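Long-range contacts in cellulase (Bacillus sp. BG-CS10, PDB 5E09), which probably hydrolyses internal beta-1,4-glucosidic bonds of cellulose, using a family 5 catalytic barrel joined to two further modules of carbohydrate-binding families: residues A[167-178]-A[189-197]; A[199-208]-A[255-265]. All coordinates share one frame; numbering follows the deposited sequence.

Contact 1: residues A[167-178]-A[189-197]; sequences LEELNTAFYHIV and PLVLPTLET
L190 points from its strand toward the helix and spreads its two methyls between three side chains of helix 167-178. CD2 lies 3.7 Å from CZ of F174 and 3.9 Å from CG1 of V178, while CD1 comes within 3.6 Å of CD1 of Y175, whose side chain crosses that of L190 at about a right angle. The F174 ring is shared: its CD2 meets CD2 of L192 at 3.9 Å, and that methyl sits at the ring edge, near the ring plane. With CG anti to the backbone N (chi1 163°), F174 drops from the helix toward the strand, which lets one ring touch two leucines on the same side of the strand. One turn back toward the N-terminus, N171 slides past L192 in the opposite direction and sets OD1 3.6 Å from both L192 CD2 and P193 CD. L167 then closes the far end, its CD2 methyl resting on the P193-L195 backbone, 3.4 Å from L195 N. Helix and strand run antiparallel, at 173° with axes 9.5 Å apart, as expected where a helix on the outside of a TIM barrel leads into its next strand; strand 190-193 is the fifth of eight. No hydrogen bond crosses; the contact is van der Waals packing, largely apolar, and the polar groups look elsewhere. N171 OD1 bonds to S146 OG in the loop after the fourth strand, and Y175 OH to D216. F174 also meets W128 of helix 117-134 edge-to-face, so its ring touches both the neighbouring helix and the strand.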
loop_
_atom_site.group_PDB
_atom_site.type_symbol
_atom_site.label_atom_id
_atom_site.label_comp_id
_atom_site.label_asym_id
_atom_site.label_seq_id
_atom_site.Cartn_x
_atom_site.Cartn_y
_atom_site.Cartn_z
ATOM N N LEU A 167 18.679 15.070 11.049
ATOM C CA LEU A 167 17.684 14.159 11.594
ATOM C C LEU A 167 18.006 13.864 13.049
ATOM O O LEU A 167 17.105 13.827 13.888
ATOM C CB LEU A 167 17.608 12.863 10.788
ATOM C CG LEU A 167 16.596 11.843 11.320
ATOM C CD1 LEU A 167 15.231 12.486 11.563
ATOM C CD2 LEU A 167 16.466 10.670 10.376
ATOM N N GLU A 168 19.286 13.674 13.360
ATOM C CA GLU A 168 19.647 13.399 14.747
ATOM C C GLU A 168 19.329 14.592 15.651
ATOM O O GLU A 168 18.908 14.415 16.797
ATOM C CB GLU A 168 21.123 13.020 14.872
ATOM C CG GLU A 168 21.519 12.679 16.304
ATOM C CD GLU A 168 22.623 11.636 16.387
ATOM O OE1 GLU A 168 23.192 11.282 15.331
ATOM O OE2 GLU A 168 22.917 11.167 17.513
ATOM N N GLU A 169 19.510 15.804 15.134
ATOM C CA GLU A 169 19.200 17.000 15.912
ATOM C C GLU A 169 17.698 17.155 16.127
ATOM O O GLU A 169 17.264 17.559 17.205
ATOM C CB GLU A 169 19.768 18.250 15.234
ATOM C CG GLU A 169 21.289 18.317 15.257
ATOM C CD GLU A 169 21.861 19.225 14.178
ATOM O OE1 GLU A 169 21.162 20.173 13.756
ATOM O OE2 GLU A 169 23.011 18.985 13.749
ATOM N N LEU A 170 16.907 16.846 15.102
ATOM C CA LEU A 170 15.455 16.882 15.245
ATOM C C LEU A 170 14.985 15.859 16.277
ATOM O O LEU A 170 14.190 16.176 17.165
ATOM C CB LEU A 170 14.774 16.619 13.901
ATOM C CG LEU A 170 14.843 17.751 12.877
ATOM C CD1 LEU A 170 14.156 17.309 11.608
ATOM C CD2 LEU A 170 14.202 19.021 13.423
ATOM N N ASN A 171 15.487 14.634 16.149
ATOM C CA ASN A 171 15.102 13.548 17.040
ATOM C C ASN A 171 15.498 13.853 18.486
ATOM O O ASN A 171 14.707 13.647 19.410
ATOM C CB ASN A 171 15.726 12.227 16.572
ATOM C CG ASN A 171 14.984 11.618 15.385
ATOM O OD1 ASN A 171 13.805 11.895 15.175
ATOM N ND2 ASN A 171 15.673 10.784 14.609
ATOM N N THR A 172 16.709 14.377 18.665
ATOM C CA THR A 172 17.238 14.716 19.987
ATOM C C THR A 172 16.464 15.867 20.625
ATOM O O THR A 172 16.080 15.801 21.803
ATOM C CB THR A 172 18.734 15.082 19.904
ATOM O OG1 THR A 172 19.459 13.955 19.401
ATOM C CG2 THR A 172 19.280 15.442 21.267
ATOM N N ALA A 173 16.222 16.915 19.842
ATOM C CA ALA A 173 15.439 18.053 20.324
ATOM C C ALA A 173 14.032 17.619 20.756
ATOM O O ALA A 173 13.550 17.987 21.831
ATOM C CB ALA A 173 15.359 19.137 19.249
ATOM N N PHE A 174 13.384 16.844 19.893
ATOM C CA PHE A 174 12.079 16.250 20.169
ATOM C C PHE A 174 12.089 15.488 21.503
ATOM O O PHE A 174 11.282 15.765 22.411
ATOM C CB PHE A 174 11.705 15.338 18.991
ATOM C CG PHE A 174 10.609 14.358 19.279
ATOM C CD1 PHE A 174 9.303 14.783 19.462
ATOM C CD2 PHE A 174 10.880 13.001 19.310
ATOM C CE1 PHE A 174 8.284 13.872 19.706
ATOM C CE2 PHE A 174 9.871 12.076 19.549
ATOM C CZ PHE A 174 8.566 12.514 19.750
ATOM N N TYR A 175 13.035 14.557 21.618
ATOM C CA TYR A 175 13.221 13.773 22.831
ATOM C C TYR A 175 13.268 14.656 24.071
ATOM O O TYR A 175 12.511 14.448 25.021
ATOM C CB TYR A 175 14.504 12.941 22.750
ATOM C CG TYR A 175 14.790 12.163 24.017
ATOM C CD1 TYR A 175 14.284 10.883 24.191
ATOM C CD2 TYR A 175 15.558 12.710 25.044
ATOM C CE1 TYR A 175 14.532 10.169 25.345
ATOM C CE2 TYR A 175 15.806 12.002 26.205
ATOM C CZ TYR A 175 15.292 10.731 26.348
ATOM O OH TYR A 175 15.534 10.012 27.497
ATOM N N HIS A 176 14.148 15.649 24.057
ATOM C CA HIS A 176 14.348 16.458 25.251
ATOM C C HIS A 176 13.151 17.345 25.562
ATOM O O HIS A 176 12.838 17.548 26.725
ATOM C CB HIS A 176 15.628 17.284 25.125
ATOM C CG HIS A 176 16.872 16.471 25.306
ATOM N ND1 HIS A 176 17.891 16.446 24.380
ATOM C CD2 HIS A 176 17.245 15.628 26.299
ATOM C CE1 HIS A 176 18.843 15.629 24.797
ATOM N NE2 HIS A 176 18.475 15.120 25.958
ATOM N N ILE A 177 12.465 17.855 24.542
ATOM C CA ILE A 177 11.237 18.612 24.789
ATOM C C ILE A 177 10.196 17.749 25.520
ATOM O O ILE A 177 9.662 18.134 26.576
ATOM C CB ILE A 177 10.632 19.146 23.482
ATOM C CG1 ILE A 177 11.499 20.276 22.916
ATOM C CG2 ILE A 177 9.199 19.638 23.711
ATOM C CD1 ILE A 177 11.261 20.545 21.442
ATOM N N VAL A 178 9.928 16.568 24.969
ATOM C CA VAL A 178 8.941 15.680 25.570
ATOM C C VAL A 178 9.337 15.236 26.990
ATOM O O VAL A 178 8.527 15.305 27.913
ATOM C CB VAL A 178 8.708 14.430 24.701
ATOM C CG1 VAL A 178 7.760 13.472 25.401
ATOM C CG2 VAL A 178 8.172 14.824 23.335
ATOM N N PRO A 189 6.187 6.479 25.523
ATOM C CA PRO A 189 6.949 5.891 24.419
ATOM C C PRO A 189 7.119 6.872 23.261
ATOM O O PRO A 189 6.189 7.588 22.895
ATOM C CB PRO A 189 6.098 4.686 24.020
ATOM C CG PRO A 189 5.435 4.294 25.303
ATOM C CD PRO A 189 5.091 5.599 25.962
ATOM N N LEU A 190 8.327 6.914 22.717
ATOM C CA LEU A 190 8.667 7.846 21.655
ATOM C C LEU A 190 9.053 7.062 20.423
ATOM O O LEU A 190 9.732 6.049 20.523
ATOM C CB LEU A 190 9.806 8.765 22.084
ATOM C CG LEU A 190 9.492 9.700 23.247
ATOM C CD1 LEU A 190 10.713 10.551 23.583
ATOM C CD2 LEU A 190 8.289 10.571 22.918
ATOM N N VAL A 191 8.613 7.525 19.263
ATOM C CA VAL A 191 8.831 6.787 18.033
ATOM C C VAL A 191 9.737 7.598 17.108
ATOM O O VAL A 191 9.431 8.740 16.775
ATOM C CB VAL A 191 7.486 6.459 17.339
ATOM C CG1 VAL A 191 7.719 5.698 16.049
ATOM C CG2 VAL A 191 6.578 5.663 18.267
ATOM N N LEU A 192 10.863 7.016 16.714
ATOM C CA LEU A 192 11.849 7.728 15.908
ATOM C C LEU A 192 12.037 7.077 14.550
ATOM O O LEU A 192 12.152 5.850 14.449
ATOM C CB LEU A 192 13.190 7.794 16.631
ATOM C CG LEU A 192 13.164 8.386 18.036
ATOM C CD1 LEU A 192 14.529 8.225 18.702
ATOM C CD2 LEU A 192 12.743 9.847 17.969
ATOM N N PRO A 193 12.072 7.900 13.498
ATOM C CA PRO A 193 12.228 7.423 12.124
ATOM C C PRO A 193 13.678 7.352 11.645
ATOM O O PRO A 193 14.518 8.144 12.077
ATOM C CB PRO A 193 11.460 8.468 11.320
ATOM C CG PRO A 193 11.671 9.738 12.104
ATOM C CD PRO A 193 11.767 9.341 13.552
ATOM N N THR A 194 13.957 6.399 10.761
ATOM C CA THR A 194 15.148 6.465 9.937
ATOM C C THR A 194 14.944 7.606 8.949
ATOM O O THR A 194 13.824 8.094 8.784
ATOM C CB THR A 194 15.412 5.154 9.166
ATOM O OG1 THR A 194 14.246 4.805 8.407
ATOM C CG2 THR A 194 15.748 4.013 10.120
ATOM N N LEU A 195 16.023 8.034 8.302
ATOM C CA LEU A 195 15.940 9.020 7.233
ATOM C C LEU A 195 15.028 8.514 6.120
ATOM O O LEU A 195 15.229 7.410 5.607
ATOM C CB LEU A 195 17.339 9.325 6.687
ATOM C CG LEU A 195 17.459 10.530 5.752
ATOM C CD1 LEU A 195 17.060 11.814 6.472
ATOM C CD2 LEU A 195 18.872 10.634 5.213
ATOM N N GLU A 196 14.020 9.318 5.772
ATOM C CA GLU A 196 13.019 8.972 4.753
ATOM C C GLU A 196 12.202 7.733 5.127
ATOM O O GLU A 196 11.572 7.116 4.264
ATOM C CB GLU A 196 13.688 8.751 3.391
ATOM C CG GLU A 196 14.148 10.014 2.701
ATOM C CD GLU A 196 15.018 9.733 1.487
ATOM O OE1 GLU A 196 15.347 8.551 1.252
ATOM O OE2 GLU A 196 15.378 10.696 0.772
ATOM N N THR A 197 12.214 7.390 6.416
ATOM C CA THR A 197 11.710 6.108 6.923
ATOM C C THR A 197 12.099 4.933 6.031
ATOM O O THR A 197 11.314 4.011 5.846
ATOM C CB THR A 197 10.168 6.105 7.092
ATOM O OG1 THR A 197 9.535 6.318 5.823
ATOM C CG2 THR A 197 9.726 7.181 8.078
#

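Contact 2: residues A[199-208]-A[255-265]; sequences TSQDLLNRLH and RVHNTFTANGI
T259 OG1 is gripped from two sides: it donates to R255 O one turn back in its own helix (3.0 Å), and it accepts Q201 NE2 from the facing helix at 3.1 Å. The bond from Q201 is nearly straight, 168° at the hydrogen, and OG1 lies in the amide plane. A chain bent at chi2 (52°) brings the NH2 edge of the Q201 amide to T259 OG1, and the same NE2 also gives a hydrogen to N205 OD1, above the plane of that carbonyl. Just ahead of helix 201-214, T199 O takes R255 NE in a nearly straight bond within the guanidinium plane, though the modelled 2.5 Å is suspiciously short; NH2 adds a weak bond to T199 OG1. Below this polar rim, L204 is a knob set among R255, V256, T259 and F260, with its CD2 3.6 Å from F260 CE2. T259 answers as the reciprocal knob among Q201, L204, N205 and H208. F260 CZ also meets L207 CD2 at 3.5 Å, and the H208 and F260 rings lie oblique to each other. T259 O stands over one face of the H208 imidazole, toward its rim, and the ring's ND1 touches I265 CD1 at 3.6 Å. The helices, both outer helices of the TIM barrel, run nearly parallel, crossing at -15°; on the inner side L207, F260 and I265 all rest on A221 of strand 219-225. H208 ND1 is buried here without a polar partner. Directional bonds thus gather around the start of helix 201-214; beyond Q201 no hydrogen bond crosses, and the contacts are van der Waals, some to polar atoms.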
loop_
_atom_site.group_PDB
_atom_site.type_symbol
_atom_site.label_atom_id
_atom_site.label_comp_id
_atom_site.label_asym_id
_atom_site.label_seq_id
_atom_site.Cartn_x
_atom_site.Cartn_y
_atom_site.Cartn_z
ATOM N N THR A 199 15.015 1.812 4.675
ATOM C CA THR A 199 15.544 0.646 5.373
ATOM C C THR A 199 16.965 0.246 4.985
ATOM O O THR A 199 17.387 -0.875 5.265
ATOM C CB THR A 199 14.625 -0.575 5.156
ATOM O OG1 THR A 199 14.613 -0.935 3.766
ATOM C CG2 THR A 199 13.206 -0.257 5.609
ATOM N N SER A 200 17.707 1.154 4.357
ATOM C CA SER A 200 19.116 0.908 4.066
ATOM C C SER A 200 19.892 0.662 5.355
ATOM O O SER A 200 19.608 1.277 6.386
ATOM C CB SER A 200 19.725 2.085 3.305
ATOM O OG SER A 200 19.008 2.332 2.109
ATOM N N GLN A 201 20.870 -0.236 5.297
ATOM C CA GLN A 201 21.638 -0.587 6.489
ATOM C C GLN A 201 22.257 0.643 7.159
ATOM O O GLN A 201 22.309 0.719 8.383
ATOM C CB GLN A 201 22.729 -1.603 6.143
ATOM C CG GLN A 201 23.442 -2.186 7.353
ATOM C CD GLN A 201 22.480 -2.749 8.385
ATOM O OE1 GLN A 201 21.735 -3.691 8.111
ATOM N NE2 GLN A 201 22.490 -2.170 9.581
ATOM N N ASP A 202 22.702 1.615 6.366
ATOM C CA ASP A 202 23.340 2.794 6.940
ATOM C C ASP A 202 22.345 3.664 7.708
ATOM O O ASP A 202 22.645 4.153 8.807
ATOM C CB ASP A 202 24.027 3.626 5.859
ATOM C CG ASP A 202 24.751 4.832 6.433
ATOM O OD1 ASP A 202 25.704 4.637 7.225
ATOM O OD2 ASP A 202 24.368 5.974 6.097
ATOM N N LEU A 203 21.163 3.855 7.132
ATOM C CA LEU A 203 20.104 4.593 7.803
ATOM C C LEU A 203 19.689 3.889 9.097
ATOM O O LEU A 203 19.538 4.520 10.154
ATOM C CB LEU A 203 18.910 4.759 6.865
ATOM C CG LEU A 203 19.263 5.324 5.485
ATOM C CD1 LEU A 203 18.030 5.442 4.612
ATOM C CD2 LEU A 203 19.954 6.674 5.604
ATOM N N LEU A 204 19.528 2.572 9.014
ATOM C CA LEU A 204 19.207 1.773 10.193
ATOM C C LEU A 204 20.252 1.984 11.283
ATOM O O LEU A 204 19.913 2.238 12.443
ATOM C CB LEU A 204 19.105 0.288 9.836
ATOM C CG LEU A 204 17.995 -0.100 8.857
ATOM C CD1 LEU A 204 18.051 -1.590 8.551
ATOM C CD2 LEU A 204 16.623 0.300 9.394
ATOM N N ASN A 205 21.520 1.902 10.893
ATOM C CA ASN A 205 22.626 2.079 11.826
ATOM C C ASN A 205 22.612 3.439 12.498
ATOM O O ASN A 205 22.858 3.539 13.693
ATOM C CB ASN A 205 23.964 1.882 11.116
ATOM C CG ASN A 205 24.239 0.431 10.796
ATOM O OD1 ASN A 205 23.751 -0.467 11.483
ATOM N ND2 ASN A 205 25.013 0.190 9.743
ATOM N N ARG A 206 22.322 4.485 11.734
ATOM C CA ARG A 206 22.344 5.833 12.289
ATOM C C ARG A 206 21.187 6.080 13.250
ATOM O O ARG A 206 21.358 6.751 14.280
ATOM C CB ARG A 206 22.339 6.856 11.160
ATOM C CG ARG A 206 23.554 6.698 10.276
ATOM C CD ARG A 206 23.716 7.838 9.325
ATOM N NE ARG A 206 24.813 8.715 9.719
ATOM C CZ ARG A 206 25.995 8.743 9.115
ATOM N NH1 ARG A 206 26.232 7.945 8.082
ATOM N NH2 ARG A 206 26.936 9.577 9.538
ATOM N N LEU A 207 20.014 5.538 12.928
ATOM C CA LEU A 207 18.916 5.590 13.890
ATOM C C LEU A 207 19.321 4.848 15.166
ATOM O O LEU A 207 19.080 5.318 16.284
ATOM C CB LEU A 207 17.642 4.992 13.298
ATOM C CG LEU A 207 16.506 4.823 14.307
ATOM C CD1 LEU A 207 16.140 6.149 14.920
ATOM C CD2 LEU A 207 15.301 4.190 13.645
ATOM N N HIS A 208 19.952 3.692 14.980
ATOM C CA HIS A 208 20.445 2.876 16.088
ATOM C C HIS A 208 21.380 3.674 16.994
ATOM O O HIS A 208 21.247 3.668 18.218
ATOM C CB HIS A 208 21.158 1.637 15.535
ATOM C CG HIS A 208 21.455 0.594 16.573
ATOM N ND1 HIS A 208 20.876 0.597 17.813
ATOM C CD2 HIS A 208 22.277 -0.483 16.528
ATOM C CE1 HIS A 208 21.326 -0.443 18.508
ATOM N NE2 HIS A 208 22.172 -1.106 17.753
ATOM N N ARG A 255 17.296 -7.278 7.722
ATOM C CA ARG A 255 18.219 -6.317 8.310
ATOM C C ARG A 255 17.518 -5.420 9.338
ATOM O O ARG A 255 18.149 -4.992 10.316
ATOM C CB ARG A 255 18.924 -5.484 7.235
ATOM C CG ARG A 255 18.043 -4.694 6.322
ATOM C CD ARG A 255 18.884 -3.842 5.386
ATOM N NE ARG A 255 18.039 -3.148 4.427
ATOM C CZ ARG A 255 17.672 -3.658 3.258
ATOM N NH1 ARG A 255 18.091 -4.863 2.901
ATOM N NH2 ARG A 255 16.889 -2.959 2.446
ATOM N N VAL A 256 16.223 -5.158 9.153
ATOM C CA VAL A 256 15.493 -4.440 10.204
ATOM C C VAL A 256 15.517 -5.243 11.511
ATOM O O VAL A 256 15.721 -4.696 12.595
ATOM C CB VAL A 256 14.026 -4.150 9.811
ATOM C CG1 VAL A 256 13.234 -3.654 11.018
ATOM C CG2 VAL A 256 13.966 -3.139 8.683
ATOM N N HIS A 257 15.325 -6.550 11.399
ATOM C CA HIS A 257 15.312 -7.417 12.569
ATOM C C HIS A 257 16.686 -7.488 13.242
ATOM O O HIS A 257 16.795 -7.365 14.465
ATOM C CB HIS A 257 14.844 -8.817 12.183
ATOM C CG HIS A 257 14.860 -9.792 13.318
ATOM N ND1 HIS A 257 13.811 -9.924 14.201
ATOM C CD2 HIS A 257 15.801 -10.681 13.714
ATOM C CE1 HIS A 257 14.102 -10.855 15.092
ATOM N NE2 HIS A 257 15.305 -11.329 14.818
ATOM N N ASN A 258 17.730 -7.681 12.443
ATOM C CA ASN A 258 19.088 -7.770 12.977
ATOM C C ASN A 258 19.520 -6.494 13.684
ATOM O O ASN A 258 20.138 -6.542 14.750
ATOM C CB ASN A 258 20.089 -8.093 11.869
ATOM C CG ASN A 258 19.786 -9.402 11.178
ATOM O OD1 ASN A 258 19.172 -10.301 11.762
ATOM N ND2 ASN A 258 20.215 -9.521 9.924
ATOM N N THR A 259 19.190 -5.348 13.095
ATOM C CA THR A 259 19.649 -4.088 13.665
ATOM C C THR A 259 18.903 -3.701 14.941
ATOM O O THR A 259 19.523 -3.267 15.908
ATOM C CB THR A 259 19.532 -2.946 12.646
ATOM O OG1 THR A 259 20.300 -3.276 11.484
ATOM C CG2 THR A 259 20.057 -1.643 13.241
ATOM N N PHE A 260 17.584 -3.864 14.959
ATOM C CA PHE A 260 16.793 -3.373 16.086
ATOM C C PHE A 260 16.160 -4.468 16.951
ATOM O O PHE A 260 16.465 -4.579 18.142
ATOM C CB PHE A 260 15.693 -2.444 15.585
ATOM C CG PHE A 260 16.201 -1.185 14.953
ATOM C CD1 PHE A 260 16.780 -0.192 15.725
ATOM C CD2 PHE A 260 16.083 -0.984 13.590
ATOM C CE1 PHE A 260 17.244 0.974 15.148
ATOM C CE2 PHE A 260 16.544 0.186 13.004
ATOM C CZ PHE A 260 17.125 1.161 13.786
ATOM N N THR A 261 15.265 -5.253 16.359
ATOM C CA THR A 261 14.507 -6.259 17.105
ATOM C C THR A 261 15.411 -7.277 17.815
ATOM O O THR A 261 15.130 -7.681 18.940
ATOM C CB THR A 261 13.523 -7.006 16.177
ATOM O OG1 THR A 261 12.541 -6.084 15.681
ATOM C CG2 THR A 261 12.812 -8.126 16.922
ATOM N N ALA A 262 16.496 -7.677 17.158
ATOM C CA ALA A 262 17.448 -8.621 17.739
ATOM C C ALA A 262 18.062 -8.060 19.022
ATOM O O ALA A 262 18.290 -8.791 19.986
ATOM C CB ALA A 262 18.533 -8.964 16.738
ATOM N N ASN A 263 18.327 -6.759 19.026
ATOM C CA ASN A 263 18.694 -6.060 20.251
ATOM C C ASN A 263 17.407 -5.616 20.936
ATOM O O ASN A 263 16.315 -6.003 20.528
ATOM C CB ASN A 263 19.489 -4.796 19.932
ATOM C CG ASN A 263 20.726 -5.086 19.101
ATOM O OD1 ASN A 263 21.561 -5.908 19.477
ATOM N ND2 ASN A 263 20.840 -4.424 17.955
ATOM N N GLY A 264 17.496 -4.802 21.969
ATOM C CA GLY A 264 16.296 -4.409 22.681
ATOM C C GLY A 264 15.284 -3.498 22.030
ATOM O O GLY A 264 14.288 -3.133 22.653
ATOM N N ILE A 265 15.540 -3.095 20.789
ATOM C CA ILE A 265 14.633 -2.136 20.160
ATOM C C ILE A 265 13.495 -2.659 19.285
ATOM O O ILE A 265 13.727 -3.284 18.249
ATOM C CB ILE A 265 15.504 -1.179 19.317
ATOM C CG1 ILE A 265 16.746 -0.766 20.114
ATOM C CG2 ILE A 265 14.695 0.032 18.869
ATOM C CD1 ILE A 265 17.666 0.171 19.378
#

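How the contacts relate
Both contacts belong to the eight-stranded barrel of the family 5 catalytic domain, on the same side of the chain's centre, with their own centres about 15 Å apart. They follow in series: helix 161-181 leads into strand 190-193 in contact 1, then helix 201-214 packs against helix 243-261 in contact 2. Contact 1 is thus a helix-on-strand layer, contact 2 a helix-on-helix layer one step further round the wall. They meet directly where the strand gives way to the next helix: L207 CD2 lies 3.6 Å from T194 CG2, and L203 also packs on L195. The residues just after strand 190-193 thus pack on helix 201-214, joining the two contacts in the barrel wall.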